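Local coordinates for enoyl-CoA hydratase/isomerase family protein (Pseudomonas syringae pv. tomato, PDB 3OT6) that probably catalyses hydration, isomerisation or a related reaction of acyl-CoA thioesters, at residues F111-A116 and L146-L151; R88-S92 and L216-D221; S127-N131 and G175-K179. All coordinates share one frame; numbering follows the deposited sequence.

Contact 1. Residues F111-A116 and L146-L151; sequences FLLLSA and LARDRL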
loop_
_atom_site.group_PDB
_atom_site.type_symbol
_atom_site.label_atom_id
_atom_site.label_comp_id
_atom_site.label_asym_id
_atom_site.label_seq_id
_atom_site.Cartn_x
_atom_site.Cartn_y
_atom_site.Cartn_z
ATOM N N PHE A 111 -4.701 -0.150 -1.891
ATOM C CA PHE A 111 -4.410 -0.984 -0.747
ATOM C C PHE A 111 -3.044 -0.754 -0.128
ATOM O O PHE A 111 -2.849 -0.978 1.067
ATOM C CB PHE A 111 -4.662 -2.439 -1.024
ATOM C CG PHE A 111 -6.133 -2.762 -1.062
ATOM C CD1 PHE A 111 -6.952 -2.483 0.051
ATOM C CD2 PHE A 111 -6.718 -3.301 -2.191
ATOM C CE1 PHE A 111 -8.358 -2.781 0.022
ATOM C CE2 PHE A 111 -8.071 -3.577 -2.237
ATOM C CZ PHE A 111 -8.910 -3.314 -1.146
ATOM N N LEU A 112 -2.091 -0.283 -0.909
ATOM C CA LEU A 112 -0.787 -0.035 -0.333
ATOM C C LEU A 112 -0.898 1.077 0.698
ATOM O O LEU A 112 -0.193 1.001 1.714
ATOM C CB LEU A 112 0.264 0.348 -1.373
ATOM C CG LEU A 112 0.588 -0.661 -2.450
ATOM C CD1 LEU A 112 1.689 -0.018 -3.368
ATOM C CD2 LEU A 112 1.069 -1.901 -1.806
ATOM N N LEU A 113 -1.733 2.101 0.441
ATOM C CA LEU A 113 -1.953 3.207 1.412
ATOM C C LEU A 113 -2.656 2.773 2.728
ATOM O O LEU A 113 -2.538 3.446 3.783
ATOM C CB LEU A 113 -2.729 4.373 0.780
ATOM C CG LEU A 113 -2.210 4.997 -0.538
ATOM C CD1 LEU A 113 -3.390 5.625 -1.295
ATOM C CD2 LEU A 113 -1.106 6.011 -0.206
ATOM N N LEU A 114 -3.416 1.689 2.639
ATOM C CA LEU A 114 -4.107 1.118 3.752
ATOM C C LEU A 114 -3.201 0.135 4.531
ATOM O O LEU A 114 -3.645 -0.480 5.504
ATOM C CB LEU A 114 -5.395 0.433 3.254
ATOM C CG LEU A 114 -6.394 1.386 2.549
ATOM C CD1 LEU A 114 -7.789 0.772 2.366
ATOM C CD2 LEU A 114 -6.536 2.739 3.256
ATOM N N SER A 115 -1.931 0.019 4.139
ATOM C CA SER A 115 -1.058 -0.978 4.721
ATOM C C SER A 115 0.130 -0.319 5.453
ATOM O O SER A 115 1.090 -0.978 5.755
ATOM C CB SER A 115 -0.492 -1.838 3.597
ATOM O OG SER A 115 -1.534 -2.525 2.948
ATOM N N ALA A 116 0.081 0.970 5.715
ATOM C CA ALA A 116 1.266 1.718 6.073
ATOM C C ALA A 116 0.973 2.474 7.382
ATOM O O ALA A 116 -0.183 2.505 7.881
ATOM C CB ALA A 116 1.577 2.742 4.942
ATOM N N LEU A 146 -8.664 -4.782 4.895
ATOM C CA LEU A 146 -7.757 -3.634 4.909
ATOM C C LEU A 146 -8.536 -2.351 4.848
ATOM O O LEU A 146 -8.182 -1.376 5.488
ATOM C CB LEU A 146 -6.807 -3.670 3.723
ATOM C CG LEU A 146 -5.747 -4.804 3.657
ATOM C CD1 LEU A 146 -5.085 -4.823 2.268
ATOM C CD2 LEU A 146 -4.711 -4.599 4.686
ATOM N N ALA A 147 -9.614 -2.314 4.077
ATOM C CA ALA A 147 -10.371 -1.060 3.943
ATOM C C ALA A 147 -11.174 -0.799 5.202
ATOM O O ALA A 147 -11.227 0.319 5.710
ATOM C CB ALA A 147 -11.232 -1.089 2.759
ATOM N N ARG A 148 -11.702 -1.867 5.778
ATOM C CA ARG A 148 -12.547 -1.729 6.942
ATOM C C ARG A 148 -11.783 -1.111 8.071
ATOM O O ARG A 148 -12.325 -0.329 8.839
ATOM C CB ARG A 148 -13.119 -3.078 7.372
ATOM C CG ARG A 148 -14.300 -2.888 8.350
ATOM C CD ARG A 148 -14.775 -4.175 9.051
ATOM N NE ARG A 148 -14.975 -5.329 8.157
ATOM C CZ ARG A 148 -16.111 -5.545 7.497
ATOM N NH1 ARG A 148 -17.178 -4.676 7.647
ATOM N NH2 ARG A 148 -16.171 -6.634 6.700
ATOM N N ASP A 149 -10.515 -1.467 8.177
ATOM C CA ASP A 149 -9.764 -1.133 9.341
ATOM C C ASP A 149 -9.282 0.284 9.266
ATOM O O ASP A 149 -9.042 0.863 10.318
ATOM C CB ASP A 149 -8.552 -2.099 9.542
ATOM C CG ASP A 149 -7.971 -1.999 10.961
ATOM O OD1 ASP A 149 -8.723 -2.350 11.916
ATOM O OD2 ASP A 149 -6.823 -1.509 11.135
ATOM N N ARG A 150 -9.121 0.851 8.064
ATOM C CA ARG A 150 -8.541 2.198 7.941
ATOM C C ARG A 150 -9.518 3.310 7.480
ATOM O O ARG A 150 -9.288 4.503 7.758
ATOM C CB ARG A 150 -7.325 2.218 6.957
ATOM C CG ARG A 150 -6.463 3.548 7.054
ATOM C CD ARG A 150 -5.664 3.666 8.423
ATOM N NE ARG A 150 -4.739 2.544 8.455
ATOM C CZ ARG A 150 -3.438 2.603 8.179
ATOM N NH1 ARG A 150 -2.821 3.752 7.936
ATOM N NH2 ARG A 150 -2.746 1.489 8.169
ATOM N N LEU A 151 -10.522 2.945 6.691
ATOM C CA LEU A 151 -11.353 3.945 6.050
ATOM C C LEU A 151 -12.432 4.457 7.009
ATOM O O LEU A 151 -12.916 3.703 7.871
ATOM C CB LEU A 151 -11.994 3.377 4.796
ATOM C CG LEU A 151 -10.973 3.076 3.695
ATOM C CD1 LEU A 151 -11.733 2.666 2.461
ATOM C CD2 LEU A 151 -9.920 4.225 3.360
HETATM O O HOH W 1 -5.806 -1.215 6.826
#

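Contact 2. Residues R88-S92 and L216-D221; sequences RRMLS and LLDTLD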
loop_
_atom_site.group_PDB
_atom_site.type_symbol
_atom_site.label_atom_id
_atom_site.label_comp_id
_atom_site.label_asym_id
_atom_site.label_seq_id
_atom_site.Cartn_x
_atom_site.Cartn_y
_atom_site.Cartn_z
ATOM N N ARG A 88 -0.017 -7.578 4.713
ATOM C CA ARG A 88 0.134 -8.022 6.070
ATOM C C ARG A 88 1.600 -7.788 6.550
ATOM O O ARG A 88 1.850 -7.450 7.694
ATOM C CB ARG A 88 -0.245 -9.499 6.150
ATOM C CG ARG A 88 -0.501 -9.954 7.550
ATOM C CD ARG A 88 0.387 -11.095 7.837
ATOM N NE ARG A 88 0.099 -11.772 9.087
ATOM C CZ ARG A 88 0.898 -11.693 10.146
ATOM N NH1 ARG A 88 2.014 -10.970 10.061
ATOM N NH2 ARG A 88 0.578 -12.321 11.267
ATOM N N ARG A 89 2.574 -7.914 5.671
ATOM C CA ARG A 89 3.938 -7.779 6.136
ATOM C C ARG A 89 4.180 -6.318 6.397
ATOM O O ARG A 89 4.790 -5.975 7.382
ATOM C CB ARG A 89 4.946 -8.326 5.124
ATOM C CG ARG A 89 6.346 -7.934 5.453
ATOM C CD ARG A 89 7.329 -8.355 4.392
ATOM N NE ARG A 89 8.668 -8.151 4.915
ATOM C CZ ARG A 89 9.773 -8.435 4.267
ATOM N NH1 ARG A 89 9.727 -8.935 3.049
ATOM N NH2 ARG A 89 10.916 -8.235 4.859
HETATM N N MSE A 90 3.638 -5.449 5.550
HETATM C CA MSE A 90 3.839 -4.022 5.735
HETATM C C MSE A 90 3.231 -3.543 7.020
HETATM O O MSE A 90 3.770 -2.660 7.676
HETATM C CB MSE A 90 3.263 -3.217 4.566
HETATM C CG MSE A 90 4.076 -3.332 3.310
HETATM SE SE MSE A 90 3.203 -2.606 1.699
HETATM C CE MSE A 90 3.191 -0.665 2.067
ATOM N N LEU A 91 2.087 -4.091 7.375
ATOM C CA LEU A 91 1.391 -3.655 8.595
ATOM C C LEU A 91 2.072 -4.240 9.821
ATOM O O LEU A 91 1.823 -3.817 10.958
ATOM C CB LEU A 91 -0.059 -4.083 8.557
ATOM C CG LEU A 91 -0.926 -3.279 7.577
ATOM C CD1 LEU A 91 -2.172 -4.098 7.252
ATOM C CD2 LEU A 91 -1.302 -2.014 8.275
ATOM N N SER A 92 2.944 -5.218 9.606
ATOM C CA SER A 92 3.649 -5.757 10.776
ATOM C C SER A 92 5.150 -5.399 10.717
ATOM O O SER A 92 5.914 -5.858 11.533
ATOM C CB SER A 92 3.387 -7.231 11.010
ATOM O OG SER A 92 3.651 -7.929 9.868
ATOM N N LEU A 216 -6.165 -7.337 13.357
ATOM C CA LEU A 216 -6.153 -7.087 11.952
ATOM C C LEU A 216 -5.265 -8.138 11.314
ATOM O O LEU A 216 -5.642 -8.738 10.269
ATOM C CB LEU A 216 -5.675 -5.678 11.655
ATOM C CG LEU A 216 -5.342 -5.263 10.202
ATOM C CD1 LEU A 216 -6.573 -5.352 9.269
ATOM C CD2 LEU A 216 -4.744 -3.867 10.132
ATOM N N LEU A 217 -4.122 -8.403 11.945
ATOM C CA LEU A 217 -3.153 -9.384 11.398
ATOM C C LEU A 217 -3.735 -10.804 11.381
ATOM O O LEU A 217 -3.627 -11.489 10.409
ATOM C CB LEU A 217 -1.826 -9.330 12.166
ATOM C CG LEU A 217 -0.676 -8.379 11.761
ATOM C CD1 LEU A 217 -0.910 -7.389 10.599
ATOM C CD2 LEU A 217 0.037 -7.690 12.925
ATOM N N ASP A 218 -4.387 -11.250 12.441
ATOM C CA ASP A 218 -5.000 -12.575 12.385
ATOM C C ASP A 218 -6.074 -12.653 11.325
ATOM O O ASP A 218 -6.105 -13.612 10.578
ATOM C CB ASP A 218 -5.533 -13.009 13.769
ATOM C CG ASP A 218 -4.407 -13.119 14.798
ATOM O OD1 ASP A 218 -3.190 -13.208 14.368
ATOM O OD2 ASP A 218 -4.734 -13.097 16.014
ATOM N N THR A 219 -6.944 -11.649 11.280
ATOM C CA THR A 219 -7.975 -11.508 10.285
ATOM C C THR A 219 -7.454 -11.542 8.838
ATOM O O THR A 219 -8.086 -12.158 7.952
ATOM C CB THR A 219 -8.734 -10.193 10.489
ATOM O OG1 THR A 219 -9.367 -10.217 11.762
ATOM C CG2 THR A 219 -9.786 -10.004 9.403
ATOM N N LEU A 220 -6.347 -10.856 8.583
ATOM C CA LEU A 220 -5.711 -10.921 7.279
ATOM C C LEU A 220 -5.193 -12.342 6.974
ATOM O O LEU A 220 -5.319 -12.770 5.829
ATOM C CB LEU A 220 -4.584 -9.874 7.124
ATOM C CG LEU A 220 -5.009 -8.409 6.917
ATOM C CD1 LEU A 220 -3.806 -7.402 7.068
ATOM C CD2 LEU A 220 -5.710 -8.244 5.575
ATOM N N ASP A 221 -4.594 -13.047 7.950
ATOM C CA ASP A 221 -4.140 -14.429 7.724
ATOM C C ASP A 221 -5.345 -15.374 7.352
ATOM O O ASP A 221 -5.238 -16.151 6.416
ATOM C CB ASP A 221 -3.318 -14.989 8.927
ATOM C CG ASP A 221 -2.001 -14.244 9.144
ATOM O OD1 ASP A 221 -1.512 -13.523 8.241
ATOM O OD2 ASP A 221 -1.446 -14.311 10.261
#

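Contact 3. Residues S127-N131 and G175-K179; sequences SIGLN and GFLDK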
loop_
_atom_site.group_PDB
_atom_site.type_symbol
_atom_site.label_atom_id
_atom_site.label_comp_id
_atom_site.label_asym_id
_atom_site.label_seq_id
_atom_site.Cartn_x
_atom_site.Cartn_y
_atom_site.Cartn_z
ATOM N N SER A 127 -6.865 10.153 -9.188
ATOM C CA SER A 127 -7.900 9.339 -8.579
ATOM C C SER A 127 -7.278 8.400 -7.564
ATOM O O SER A 127 -6.272 7.697 -7.877
ATOM C CB SER A 127 -8.602 8.463 -9.627
ATOM O OG SER A 127 -9.143 9.339 -10.580
ATOM N N ILE A 128 -7.894 8.320 -6.394
ATOM C CA ILE A 128 -7.492 7.315 -5.452
ATOM C C ILE A 128 -8.728 6.532 -5.053
ATOM O O ILE A 128 -9.752 7.137 -4.625
ATOM C CB ILE A 128 -6.901 7.965 -4.227
ATOM C CG1 ILE A 128 -5.588 8.677 -4.571
ATOM C CG2 ILE A 128 -6.783 6.940 -3.126
ATOM C CD1 ILE A 128 -5.174 9.611 -3.520
ATOM N N GLY A 129 -8.688 5.206 -5.189
ATOM C CA GLY A 129 -9.839 4.449 -4.775
ATOM C C GLY A 129 -9.766 3.026 -5.209
ATOM O O GLY A 129 -8.773 2.620 -5.762
ATOM N N LEU A 130 -10.870 2.307 -5.008
ATOM C CA LEU A 130 -10.956 0.904 -5.166
ATOM C C LEU A 130 -11.990 0.635 -6.265
ATOM O O LEU A 130 -13.213 0.658 -6.027
ATOM C CB LEU A 130 -11.401 0.264 -3.829
ATOM C CG LEU A 130 -10.433 0.485 -2.668
ATOM C CD1 LEU A 130 -10.995 -0.156 -1.374
ATOM C CD2 LEU A 130 -8.999 -0.042 -2.991
ATOM N N ASN A 131 -11.520 0.370 -7.481
ATOM C CA ASN A 131 -12.478 0.379 -8.564
ATOM C C ASN A 131 -12.954 -1.002 -8.905
ATOM O O ASN A 131 -13.625 -1.190 -9.907
ATOM C CB ASN A 131 -11.926 1.112 -9.780
ATOM C CG ASN A 131 -10.757 0.394 -10.406
ATOM O OD1 ASN A 131 -10.133 -0.478 -9.818
ATOM N ND2 ASN A 131 -10.460 0.759 -11.601
ATOM N N GLY A 175 -9.752 8.413 4.348
ATOM C CA GLY A 175 -8.799 7.616 5.110
ATOM C C GLY A 175 -7.692 6.946 4.320
ATOM O O GLY A 175 -6.859 6.231 4.898
ATOM N N PHE A 176 -7.670 7.165 2.991
ATOM C CA PHE A 176 -6.558 6.704 2.166
ATOM C C PHE A 176 -5.282 7.484 2.471
ATOM O O PHE A 176 -4.171 6.906 2.337
ATOM C CB PHE A 176 -6.882 6.784 0.680
ATOM C CG PHE A 176 -7.934 5.806 0.251
ATOM C CD1 PHE A 176 -7.584 4.478 -0.032
ATOM C CD2 PHE A 176 -9.268 6.205 0.105
ATOM C CE1 PHE A 176 -8.579 3.540 -0.380
ATOM C CE2 PHE A 176 -10.263 5.267 -0.265
ATOM C CZ PHE A 176 -9.916 3.944 -0.501
ATOM N N LEU A 177 -5.426 8.757 2.885
ATOM C CA LEU A 177 -4.282 9.678 3.028
ATOM C C LEU A 177 -4.367 10.341 4.379
ATOM O O LEU A 177 -5.445 10.540 4.871
ATOM C CB LEU A 177 -4.325 10.762 1.922
ATOM C CG LEU A 177 -4.099 10.350 0.450
ATOM C CD1 LEU A 177 -4.083 11.562 -0.481
ATOM C CD2 LEU A 177 -2.819 9.425 0.215
ATOM N N ASP A 178 -3.247 10.718 4.971
ATOM C CA ASP A 178 -3.239 11.559 6.201
ATOM C C ASP A 178 -2.889 13.019 5.859
ATOM O O ASP A 178 -3.129 13.930 6.665
ATOM C CB ASP A 178 -2.247 10.974 7.241
ATOM C CG ASP A 178 -2.494 9.474 7.488
ATOM O OD1 ASP A 178 -3.651 9.174 7.869
ATOM O OD2 ASP A 178 -1.575 8.609 7.250
ATOM N N LYS A 179 -2.325 13.239 4.664
ATOM C CA LYS A 179 -1.866 14.570 4.315
ATOM C C LYS A 179 -1.796 14.720 2.813
ATOM O O LYS A 179 -1.377 13.789 2.090
ATOM C CB LYS A 179 -0.466 14.854 4.945
ATOM C CG LYS A 179 0.046 16.278 4.859
ATOM C CD LYS A 179 1.517 16.392 5.387
ATOM C CE LYS A 179 1.613 16.465 6.925
ATOM N NZ LYS A 179 0.641 17.497 7.527
#

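Contact 1. Residues F111-A116 and L146-L151
Leu-114 and Leu-146 bring the two backbones to 6.1 Å between their CA atoms, where the end of helix 108-113 and the loop after it meet the last turns of helix 141-150. The apolar part of the contact is built around Leu-114, whose two methyls divide the work: CD1 lies 3.5 Å from Ala-147 CA, while CD2 sits against Leu-151 CD2 and the CB of Arg-150. One turn back, the Phe-111 ring meets Leu-146, with its CD1 3.7 Å from Leu-146 CD1, and turns its edge toward the backbone N of Ala-147. Arg-150 starts with CG anti to its N (chi1 -166°) and then bends at chi2 and chi3, which carries the guanidinium across until one face lies over Leu-114 C. Its NH1 and NH2 both close end-on upon Ala-116 O, at 2.9 and 2.8 Å, and this oxygen lies in the guanidinium plane. A water donates to Leu-114 O at 2.6 Å and Leu-146 O at 2.7 Å. Where this crotonase-like chain leaves helix 108-113 for strand 118-122, Ala-116 O thus takes two bonds from one arginine, whose positive charge would probably polarise that peptide group.

Contact 2. Residues R88-S92 and L216-D221
The guanidinium of Arg-88 has Leu-217 over one face, with CG 4.0 Å above the plane and over its centre, and the carboxylate of Asp-221 at its edge. This is a helix-to-helix salt bridge in a crotonase-like fold, joining the C-terminal turn of helix 73-91 to the long helix 202-230. The grip is side-on and bidentate: Arg-88 NE donates to Asp-221 OD1, and Arg-88 NH2 to Asp-221 OD2 at 3.0 Å, each oxygen being approached on its syn side. The two planes are only 2° apart, yet both oxygens sit somewhat out of the guanidinium plane. A chi1 of -163° lays Arg-88 CG beside Leu-220 CB, and a bend at chi2 then turns the rest of the chain to bring NE to Asp-221. Away from the ion pair the contact turns apolar. Leu-91 CD1 lies 3.7 Å from Leu-220 CD1 and 3.9 Å from Leu-216 CD2, and its CB meets Leu-217 CD1. Leu-91 also touches Leu-146 and Arg-150 of helix 141-150, so a third helix backs this greasy side. The other methyl of Leu-217, CD2, rests 3.9 Å from the CB of Ser-92, whose OG turns back to donate a 2.9 Å hydrogen bond to Arg-88 O.

Contact 3. Residues S127-N131 and G175-K179
Apolar contacts carry the whole meeting of Ile-128 and Leu-130 with Phe-176 and Leu-177, and the branches of Ile-128 are shared between two partners. Ile-128 CG2 meets Phe-176, 3.7 Å from its CG and 3.8 Å from its CB, while Ile-128 CD1 reaches Leu-177 CD1 at 3.8 Å. A chi1 of -66° aims CG2 at Phe-176, and the extended CG1-CD1 branch runs on to Leu-177. The Ile-128 CG2 methyl also makes a CH-pi contact: it is 4.2 Å from the centroid of the Phe-176 ring and 30° off the ring normal, displaced toward the CB end. At the far end of the ring, Leu-130 CG comes to the edge, 4.1 Å from Phe-176 CZ.

In this crotonase-like fold strand 128-129 belongs to the small four-stranded sheet, between strands 103-106 and 165-166, and Phe-176 follows helix 168-174 on the way to strand 179-181 of the six-stranded sheet. Helix 108-113 packs here too, Ala-110 touching both Phe-176 and Leu-130.

Gly-129 passes the ring with its CA 4.3 Å from Phe-176 CZ; at its backbone angles a CB would press on the carbonyl O of the residue before. Gly-175, with positive phi (113°), closes helix 168-174 in a Schellman motif, and the CB of the next residue, Phe-176, points toward strand 128-129.

Following the chain from the N terminus, the end of helix 73-91 comes first; contact 2 joins it to helix 202-230, near the C terminus, and closes the longest loop. Contacts 1 and 3 both fall within that loop. They cross each other, since the order along the chain is 111-116, 127-131, 146-151, 175-179. Contact 1 ties helix 108-113 to helix 141-150, and contact 3 ties strand 128-129 to the loop before strand 179-181. In space contact 1 lies in the middle: Ser-115 O packs against Met-90 CB of contact 2, and Leu-151 CD1 on Phe-176 of contact 3. Contacts 2 and 3 do not touch, their centres lying about 20 Å apart.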